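Local coordinates for AbiEi antitoxin C-terminal domain-containing protein (Mycobacterium tuberculosis, PDB 1ZEL) that is of unknown function but probably binds DNA through a winged-helix domain and resembles the antitoxins of the AbiEi family, at residues 66-71 with 90-95; 262-267 with 281-286. All coordinates share one frame; numbering follows the deposited sequence. Where two conformers were deposited one is given.

How the interactions relate
The two contacts lie on opposite sides of the chain's centre, with their nearest atoms about 22 Å apart, and share no helix or strand. Interaction 1 (66-71 with 90-95) is largely buried: a loop between two short strands meets helix 88-96 through apolar side chains and one serine, without a hydrogen bond across it. Interaction 2 (262-267 with 281-286) is partly buried and joins two parallel strands of a small C-terminal sheet by backbone hydrogen bonds. Its side chains divide, apolar groups and Asp-285 packing inward, while a tentative arginine-glutamate salt bridge, in one arginine conformer, lies at the more exposed edge. Van der Waals fit thus holds the first, and strand pairing the second.

Interaction 1 of 2, residues 66-71 with 90-95; sequences QLPVKG and LRSWLA. With FMT (formic acid), chain M.
Val-69 and Leu-67 press on Ser-92, which points at them from helix 88-96; their loop, between strands 64-66 and 72-75, is probably part of the wing of the winged-helix domain and packs here on the helix. The two apolar residues meet different parts of the serine. Leu-67 comes to its carbon, CD1 lying 3.6 Å from Ser-92 CB, while Val-69 sits against the hydroxyl, with both CB and CG2 3.4 Å from Ser-92 OG. That hydroxyl is turned back onto its own helix: with chi1 at 87°, OG lies between the backbone N and the carbonyl carbon and hydrogen-bonds to the carbonyl O of Pro-89, so its polar need is met although it is packed against hydrocarbon.

The two methyls of Val-69 diverge. CG2, anti to its own carbonyl carbon, reaches the helix backbone, 3.8 Å from Trp-93 CA, and also touches Trp-93 CB. The indole leads away from the loop toward Phe-102, whose ring it meets with the planes at about 25°, and toward Pro-135 and Leu-138. CG1 takes another course, toward a formic acid molecule probably left from crystallisation. This formic acid is also hydrogen-bonded to Gly-137 N, and on the loop side Lys-70 N donates to its O1 at 2.9 Å, in a nearly straight bond of 171°.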
loop_
_atom_site.group_PDB
_atom_site.type_symbol
_atom_site.label_atom_id
_atom_site.label_comp_id
_atom_site.label_asym_id
_atom_site.label_seq_id
_atom_site.Cartn_x
_atom_site.Cartn_y
_atom_site.Cartn_z
ATOM N N GLN A 66 -19.860 0.699 9.123
ATOM C CA GLN A 66 -19.621 -0.474 8.293
ATOM C C GLN A 66 -18.322 -0.329 7.507
ATOM O O GLN A 66 -18.064 0.717 6.882
ATOM C CB GLN A 66 -20.801 -0.745 7.355
ATOM C CG GLN A 66 -20.769 -2.130 6.759
ATOM C CD GLN A 66 -22.039 -2.459 6.005
ATOM O OE1 GLN A 66 -23.138 -2.105 6.430
ATOM N NE2 GLN A 66 -21.895 -3.155 4.883
ATOM N N LEU A 67 -17.502 -1.383 7.538
ATOM C CA LEU A 67 -16.298 -1.420 6.718
ATOM C C LEU A 67 -16.515 -2.233 5.432
ATOM O O LEU A 67 -17.504 -2.955 5.325
ATOM C CB LEU A 67 -15.111 -1.952 7.536
ATOM C CG LEU A 67 -14.603 -1.017 8.638
ATOM C CD1 LEU A 67 -13.543 -1.775 9.494
ATOM C CD2 LEU A 67 -14.054 0.361 8.095
ATOM N N PRO A 68 -15.618 -2.065 4.430
ATOM C CA PRO A 68 -15.812 -2.658 3.087
ATOM C C PRO A 68 -15.908 -4.166 3.046
ATOM O O PRO A 68 -16.562 -4.708 2.156
ATOM C CB PRO A 68 -14.560 -2.195 2.318
ATOM C CG PRO A 68 -14.153 -0.918 3.016
ATOM C CD PRO A 68 -14.429 -1.186 4.470
ATOM N N VAL A 69 -15.280 -4.852 3.998
ATOM C CA VAL A 69 -15.355 -6.303 3.996
ATOM C C VAL A 69 -16.581 -6.786 4.787
ATOM O O VAL A 69 -16.889 -6.273 5.853
ATOM C CB VAL A 69 -14.006 -6.961 4.420
ATOM C CG1 VAL A 69 -14.138 -8.456 4.435
ATOM C CG2 VAL A 69 -12.919 -6.583 3.387
ATOM N N LYS A 70 -17.305 -7.750 4.238
ATOM C CA LYS A 70 -18.529 -8.219 4.885
ATOM C C LYS A 70 -18.259 -8.714 6.300
ATOM O O LYS A 70 -17.338 -9.504 6.534
ATOM C CB LYS A 70 -19.185 -9.330 4.061
ATOM N N GLY A 71 -19.071 -8.259 7.243
ATOM C CA GLY A 71 -19.003 -8.775 8.602
ATOM C C GLY A 71 -17.991 -8.047 9.467
ATOM O O GLY A 71 -17.548 -8.587 10.480
ATOM N N LEU A 90 -8.134 -2.347 4.581
ATOM C CA LEU A 90 -7.230 -3.495 4.555
ATOM C C LEU A 90 -7.208 -4.247 5.878
ATOM O O LEU A 90 -7.157 -5.482 5.909
ATOM C CB LEU A 90 -5.820 -3.059 4.160
ATOM C CG LEU A 90 -5.712 -2.593 2.708
ATOM C CD1 LEU A 90 -4.337 -2.019 2.458
ATOM C CD2 LEU A 90 -6.003 -3.746 1.736
ATOM N N ARG A 91 -7.208 -3.508 6.983
ATOM C CA ARG A 91 -7.334 -4.149 8.290
ATOM C C ARG A 91 -8.652 -4.906 8.388
ATOM O O ARG A 91 -8.707 -5.947 9.034
ATOM C CB ARG A 91 -7.231 -3.118 9.418
ATOM C CG ARG A 91 -5.945 -2.279 9.343
ATOM C CD ARG A 91 -5.739 -1.495 10.617
ATOM N NE ARG A 91 -5.014 -0.250 10.364
ATOM C CZ ARG A 91 -3.684 -0.151 10.263
ATOM N NH1 ARG A 91 -2.913 -1.218 10.410
ATOM N NH2 ARG A 91 -3.123 1.031 10.024
ATOM N N SER A 92 -9.723 -4.395 7.786
ATOM C CA SER A 92 -10.985 -5.168 7.820
ATOM C C SER A 92 -10.898 -6.493 7.061
ATOM O O SER A 92 -11.534 -7.502 7.438
ATOM C CB SER A 92 -12.181 -4.330 7.348
ATOM O OG SER A 92 -12.361 -4.365 5.950
ATOM N N TRP A 93 -10.113 -6.499 5.992
ATOM C CA TRP A 93 -9.807 -7.737 5.290
ATOM C C TRP A 93 -9.035 -8.732 6.161
ATOM O O TRP A 93 -9.435 -9.910 6.270
ATOM C CB TRP A 93 -9.084 -7.425 3.978
ATOM C CG TRP A 93 -8.930 -8.623 3.032
ATOM C CD1 TRP A 93 -9.472 -9.863 3.167
ATOM C CD2 TRP A 93 -8.219 -8.623 1.792
ATOM N NE1 TRP A 93 -9.112 -10.661 2.095
ATOM C CE2 TRP A 93 -8.345 -9.910 1.234
ATOM C CE3 TRP A 93 -7.489 -7.649 1.097
ATOM C CZ2 TRP A 93 -7.746 -10.260 0.016
ATOM C CZ3 TRP A 93 -6.906 -7.991 -0.122
ATOM C CH2 TRP A 93 -7.025 -9.284 -0.640
ATOM N N LEU A 94 -7.956 -8.281 6.807
ATOM C CA LEU A 94 -7.190 -9.154 7.724
ATOM C C LEU A 94 -8.033 -9.687 8.880
ATOM O O LEU A 94 -7.780 -10.795 9.403
ATOM C CB LEU A 94 -5.991 -8.407 8.298
ATOM C CG LEU A 94 -4.900 -8.125 7.283
ATOM C CD1 LEU A 94 -3.938 -7.076 7.850
ATOM C CD2 LEU A 94 -4.187 -9.409 6.898
ATOM N N ALA A 95 -9.036 -8.898 9.276
ATOM C CA ALA A 95 -9.961 -9.295 10.350
ATOM C C ALA A 95 -10.762 -10.531 9.975
ATOM O O ALA A 95 -11.063 -11.365 10.833
ATOM C CB ALA A 95 -10.887 -8.149 10.694
HETATM C C FMT M . -16.472 -8.776 0.403
HETATM O O1 FMT M . -16.508 -8.674 1.630
HETATM O O2 FMT M . -16.380 -7.826 -0.382
#

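Interaction 2 of 2, residues 262-267 with 281-286; sequences TRFTTA and YQLVDE
Phe-264 packs against Leu-283 and Asp-285 on the buried face that they share with Thr-262. Leu-283 divides its methyls, CD2 touching Phe-264 CB while CD1 approaches the ring. Thr-262 CG2 lies beside Leu-283 CD1 at 4.0 Å, and the threonine also touches helix 228-240. With CG anti to its backbone N (chi1 -180°), Asp-285 carries its carboxylate to the backbone at the start of helix 288-296: OD1 takes bonds from Leu-287 N and Val-288 N and lies 3.8 Å from Phe-264 CB, while OD2 is gripped by Val-289 N and Tyr-236 OH.

Strands 262-264 and 283-285 run parallel in a three-stranded mixed sheet, with 276-278 antiparallel on the far side of 283-285. Val-284 takes part in two of the bonds between the parallel pair: its N donates to Thr-262 O at 2.8 Å, and its O accepts from Phe-264 N at 2.8 Å.

Arg-263, on the face it shares with Val-284, reaches Glu-286 just past the end of strand 283-285. In one of its two deposited conformers, extended from CG to NE, its NE lies 3.4 Å from Glu-286 OE2, a long and therefore tentative salt bridge; the oxygen is at the guanidinium edge, although the two flat groups are turned 47° apart. Glu-286 has CG anti to its carbonyl carbon (chi1 -57°) and runs straight beyond, which brings the carboxylate alongside Thr-265 as well. Its other oxygen, OE1, is hydrogen-bonded to His-268 ND1. Thr-265 OG1 accepts from Ala-267 N at 3.2 Å, closing an ST turn just past strand 262-264.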
loop_
_atom_site.group_PDB
_atom_site.type_symbol
_atom_site.label_atom_id
_atom_site.label_comp_id
_atom_site.label_asym_id
_atom_site.label_seq_id
_atom_site.Cartn_x
_atom_site.Cartn_y
_atom_site.Cartn_z
ATOM N N THR A 262 12.667 0.886 -25.585
ATOM C CA THR A 262 11.493 0.984 -24.729
ATOM C C THR A 262 11.215 2.424 -24.344
ATOM O O THR A 262 12.139 3.243 -24.313
ATOM C CB THR A 262 11.648 0.117 -23.440
ATOM O OG1 THR A 262 10.355 -0.083 -22.853
ATOM C CG2 THR A 262 12.562 0.816 -22.433
ATOM N N ARG A 263 9.942 2.739 -24.088
ATOM C CA ARG A 263 9.568 4.063 -23.598
ATOM C C ARG A 263 9.342 4.004 -22.098
ATOM O O ARG A 263 8.808 3.024 -21.583
ATOM C CB ARG A 263 8.305 4.570 -24.298
ATOM C CG ARG A 263 8.510 5.067 -25.719
ATOM C CD ARG A 263 7.177 5.546 -26.320
ATOM N NE ARG A 263 7.292 5.985 -27.712
ATOM C CZ ARG A 263 6.771 5.343 -28.761
ATOM N NH1 ARG A 263 6.089 4.213 -28.600
ATOM N NH2 ARG A 263 6.921 5.842 -29.984
ATOM N N PHE A 264 9.765 5.051 -21.404
ATOM C CA PHE A 264 9.509 5.205 -19.992
ATOM C C PHE A 264 8.427 6.247 -19.949
ATOM O O PHE A 264 8.695 7.418 -20.146
ATOM C CB PHE A 264 10.751 5.688 -19.222
ATOM C CG PHE A 264 10.736 5.296 -17.760
ATOM C CD1 PHE A 264 11.887 4.894 -17.119
ATOM C CD2 PHE A 264 9.541 5.303 -17.036
ATOM C CE1 PHE A 264 11.857 4.505 -15.771
ATOM C CE2 PHE A 264 9.507 4.913 -15.698
ATOM C CZ PHE A 264 10.664 4.505 -15.075
ATOM N N THR A 265 7.193 5.803 -19.750
ATOM C CA THR A 265 6.032 6.670 -19.881
ATOM C C THR A 265 4.864 6.060 -19.099
ATOM O O THR A 265 4.790 4.844 -18.954
ATOM C CB THR A 265 5.616 6.866 -21.375
ATOM O OG1 THR A 265 4.604 7.881 -21.458
ATOM C CG2 THR A 265 5.065 5.561 -21.992
ATOM N N THR A 266 3.952 6.900 -18.611
ATOM C CA THR A 266 2.719 6.387 -17.997
ATOM C C THR A 266 1.588 6.299 -19.023
ATOM O O THR A 266 0.547 5.652 -18.785
ATOM C CB THR A 266 2.269 7.231 -16.794
ATOM O OG1 THR A 266 2.267 8.613 -17.155
ATOM C CG2 THR A 266 3.215 7.035 -15.632
ATOM N N ALA A 267 1.813 6.953 -20.164
ATOM C CA ALA A 267 0.899 6.975 -21.296
ATOM C C ALA A 267 1.609 7.764 -22.389
ATOM O O ALA A 267 1.771 8.983 -22.280
ATOM C CB ALA A 267 -0.456 7.644 -20.921
ATOM N N TYR A 281 20.506 2.202 -22.144
ATOM C CA TYR A 281 19.386 1.360 -21.697
ATOM C C TYR A 281 18.364 1.137 -22.795
ATOM O O TYR A 281 17.289 0.565 -22.553
ATOM C CB TYR A 281 18.727 1.965 -20.445
ATOM C CG TYR A 281 19.761 2.362 -19.434
ATOM C CD1 TYR A 281 20.197 3.685 -19.336
ATOM C CD2 TYR A 281 20.386 1.404 -18.645
ATOM C CE1 TYR A 281 21.199 4.039 -18.421
ATOM C CE2 TYR A 281 21.384 1.752 -17.739
ATOM C CZ TYR A 281 21.790 3.074 -17.641
ATOM O OH TYR A 281 22.774 3.424 -16.733
ATOM N N GLN A 282 18.724 1.566 -24.011
ATOM C CA GLN A 282 17.832 1.613 -25.160
ATOM C C GLN A 282 16.473 2.139 -24.751
ATOM O O GLN A 282 15.450 1.490 -24.945
ATOM C CB GLN A 282 17.751 0.232 -25.855
ATOM C CG GLN A 282 19.114 -0.217 -26.487
ATOM C CD GLN A 282 19.480 0.620 -27.697
ATOM O OE1 GLN A 282 18.784 0.584 -28.704
ATOM N NE2 GLN A 282 20.555 1.402 -27.596
ATOM N N LEU A 283 16.485 3.334 -24.167
ATOM C CA LEU A 283 15.310 3.858 -23.520
ATOM C C LEU A 283 15.051 5.289 -23.932
ATOM O O LEU A 283 15.961 6.131 -23.925
ATOM C CB LEU A 283 15.511 3.765 -21.993
ATOM C CG LEU A 283 14.371 4.127 -21.071
ATOM C CD1 LEU A 283 14.455 3.247 -19.874
ATOM C CD2 LEU A 283 14.471 5.566 -20.669
ATOM N N VAL A 284 13.797 5.550 -24.285
ATOM C CA VAL A 284 13.302 6.906 -24.500
ATOM C C VAL A 284 12.534 7.293 -23.218
ATOM O O VAL A 284 11.523 6.680 -22.880
ATOM C CB VAL A 284 12.383 6.982 -25.736
ATOM C CG1 VAL A 284 11.767 8.371 -25.857
ATOM C CG2 VAL A 284 13.198 6.651 -27.015
ATOM N N ASP A 285 13.051 8.282 -22.504
ATOM C CA ASP A 285 12.456 8.716 -21.254
ATOM C C ASP A 285 11.483 9.870 -21.498
ATOM O O ASP A 285 11.900 10.979 -21.800
ATOM C CB ASP A 285 13.555 9.124 -20.254
ATOM C CG ASP A 285 12.996 9.592 -18.905
ATOM O OD1 ASP A 285 11.836 9.270 -18.587
ATOM O OD2 ASP A 285 13.722 10.294 -18.160
ATOM N N GLU A 286 10.188 9.588 -21.350
ATOM C CA GLU A 286 9.142 10.598 -21.499
ATOM C C GLU A 286 8.583 11.028 -20.152
ATOM O O GLU A 286 7.641 11.835 -20.061
ATOM C CB GLU A 286 8.038 10.052 -22.395
ATOM C CG GLU A 286 8.574 9.633 -23.740
ATOM C CD GLU A 286 7.541 9.052 -24.676
ATOM O OE1 GLU A 286 6.380 8.829 -24.261
ATOM O OE2 GLU A 286 7.904 8.825 -25.852
#